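Local coordinates for putative uncharacterized protein (Mycobacterium abscessus, PDB 3RR6) that is of unknown function but is a fumarylacetoacetate hydrolase family member that probably binds a metal ion and may act as an isomerase or acylpyruvate-type hydrolase, at residues L121-G126 / H208-I213. Sequence-based numbering, arbitrary orientation.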
loop_
_atom_site.group_PDB
_atom_site.type_symbol
_atom_site.label_atom_id
_atom_site.label_comp_id
_atom_site.label_asym_id
_atom_site.label_seq_id
_atom_site.Cartn_x
_atom_site.Cartn_y
_atom_site.Cartn_z
ATOM N N LEU A 121 -5.538 1.079 -0.953
ATOM C CA LEU A 121 -4.891 2.373 -0.728
ATOM C C LEU A 121 -3.998 2.270 0.503
ATOM O O LEU A 121 -4.436 1.784 1.552
ATOM C CB LEU A 121 -5.940 3.467 -0.510
ATOM C CG LEU A 121 -5.389 4.851 -0.159
ATOM C CD1 LEU A 121 -4.734 5.487 -1.378
ATOM C CD2 LEU A 121 -6.500 5.762 0.390
ATOM N N ALA A 122 -2.752 2.731 0.373
ATOM C CA ALA A 122 -1.777 2.695 1.460
ATOM C C ALA A 122 -1.469 4.087 1.985
ATOM O O ALA A 122 -1.094 4.970 1.224
ATOM C CB ALA A 122 -0.472 2.025 0.975
ATOM N N ILE A 123 -1.620 4.267 3.293
ATOM C CA ILE A 123 -1.206 5.486 3.991
ATOM C C ILE A 123 0.262 5.340 4.376
ATOM O O ILE A 123 0.664 4.304 4.908
ATOM C CB ILE A 123 -1.997 5.637 5.301
ATOM C CG1 ILE A 123 -3.501 5.734 5.055
ATOM C CG2 ILE A 123 -1.521 6.859 6.113
ATOM C CD1 ILE A 123 -4.309 5.453 6.318
ATOM N N VAL A 124 1.066 6.367 4.124
ATOM C CA VAL A 124 2.445 6.396 4.597
ATOM C C VAL A 124 2.581 7.495 5.648
ATOM O O VAL A 124 2.327 8.677 5.369
ATOM C CB VAL A 124 3.471 6.601 3.466
ATOM C CG1 VAL A 124 4.902 6.517 4.034
ATOM C CG2 VAL A 124 3.256 5.567 2.329
ATOM N N ILE A 125 2.983 7.101 6.856
ATOM C CA ILE A 125 3.150 8.020 7.992
ATOM C C ILE A 125 4.421 8.852 7.826
ATOM O O ILE A 125 5.446 8.358 7.346
ATOM C CB ILE A 125 3.185 7.211 9.319
ATOM C CG1 ILE A 125 1.857 6.463 9.513
ATOM C CG2 ILE A 125 3.552 8.078 10.525
ATOM C CD1 ILE A 125 0.631 7.337 9.723
ATOM N N GLY A 126 4.332 10.136 8.174
ATOM C CA GLY A 126 5.451 11.061 8.004
ATOM C C GLY A 126 6.062 11.644 9.270
ATOM O O GLY A 126 7.083 12.320 9.189
ATOM N N HIS A 208 -14.403 3.006 7.678
ATOM C CA HIS A 208 -13.553 3.865 8.496
ATOM C C HIS A 208 -12.624 4.588 7.534
ATOM O O HIS A 208 -11.814 3.956 6.842
ATOM C CB HIS A 208 -12.765 3.035 9.505
ATOM C CG HIS A 208 -13.627 2.188 10.376
ATOM N ND1 HIS A 208 -14.276 2.684 11.484
ATOM C CD2 HIS A 208 -13.981 0.885 10.279
ATOM C CE1 HIS A 208 -14.977 1.714 12.043
ATOM N NE2 HIS A 208 -14.816 0.615 11.334
ATOM N N ASP A 209 -12.735 5.916 7.476
ATOM C CA ASP A 209 -11.933 6.694 6.542
ATOM C C ASP A 209 -10.494 6.825 7.042
ATOM O O ASP A 209 -10.157 6.313 8.115
ATOM C CB ASP A 209 -12.592 8.047 6.210
ATOM C CG ASP A 209 -12.690 8.992 7.385
ATOM O OD1 ASP A 209 -12.013 8.815 8.416
ATOM O OD2 ASP A 209 -13.495 9.964 7.280
ATOM N N VAL A 210 -9.636 7.469 6.257
ATOM C CA VAL A 210 -8.213 7.551 6.595
ATOM C C VAL A 210 -8.011 8.100 8.010
ATOM O O VAL A 210 -7.221 7.556 8.794
ATOM C CB VAL A 210 -7.444 8.376 5.548
ATOM C CG1 VAL A 210 -6.063 8.792 6.056
ATOM C CG2 VAL A 210 -7.330 7.581 4.241
ATOM N N GLY A 211 -8.717 9.172 8.339
ATOM C CA GLY A 211 -8.617 9.757 9.671
ATOM C C GLY A 211 -8.982 8.790 10.787
ATOM O O GLY A 211 -8.283 8.690 11.796
ATOM N N ALA A 212 -10.082 8.072 10.596
ATOM C CA ALA A 212 -10.567 7.097 11.563
ATOM C C ALA A 212 -9.576 5.948 11.732
ATOM O O ALA A 212 -9.362 5.460 12.839
ATOM C CB ALA A 212 -11.930 6.564 11.118
ATOM N N ILE A 213 -8.970 5.530 10.625
ATOM C CA ILE A 213 -7.971 4.469 10.640
ATOM C C ILE A 213 -6.737 4.883 11.430
ATOM O O ILE A 213 -6.264 4.138 12.279
ATOM C CB ILE A 213 -7.571 4.062 9.208
ATOM C CG1 ILE A 213 -8.753 3.416 8.495
ATOM C CG2 ILE A 213 -6.370 3.087 9.223
ATOM C CD1 ILE A 213 -8.538 3.238 6.989
#
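Ile123 and Val210 meet tip to tip and carry most of an entirely apolar contact between strand 115-125 and the first turn of helix 210-220. The closest approach is 3.8 Å, from Ile123 CD1 to Val210 CG1, and Ile123 CG1 lies 4.1 Å from that same Val210 CG1, so one valine methyl rests against the end of the isoleucine's longer branch. Two torsions account for the reach: Ile123 CG1 lies anti to its own carbonyl carbon (chi1 -60°), and an extended chi2 of 162° then carries CD1 out toward the helix.

Two looser contacts widen the patch. Ile123 CD1 also comes within 4.3 Å of Ile213 CG2, so CD1 faces the notch between two side chains three residues apart, about one helical turn. Val210 presents its other branch to the strand, CG2 facing Leu121 CD2 at 4.3 Å. Leu121 and Ile123, two residues apart, thus point to the same face of the strand. No hydrogen bond crosses between the segments, which bury 156 Å² in total, and all four touching residues are buried.

Hydrogen bonds within 208-213 shape the start of the helix. Asp209 is the N-cap: its OD1 accepts from Ala212 N at 3.0 Å with an N-H...O angle of 162°, the N-H approaching OD1 almost end-on to the CG-OD1 bond. The backbone bond from Ile213 N to Asp209 O, 2.9 Å, closes the first turn, from which Val210 and Ile213 both point toward the strand.

Ile229 of the neighbouring strand 228-230 touches both Ile123 and Ile213, while Ile141 of strand 141-152 touches Ile123 and Val210, extending the apolar layer. This is helix-on-sheet packing within the C-terminal fumarylacetoacetate hydrolase domain, the N-capped start of helix 210-220 resting on the face formed by strands 115-125, 141-152 and 228-230.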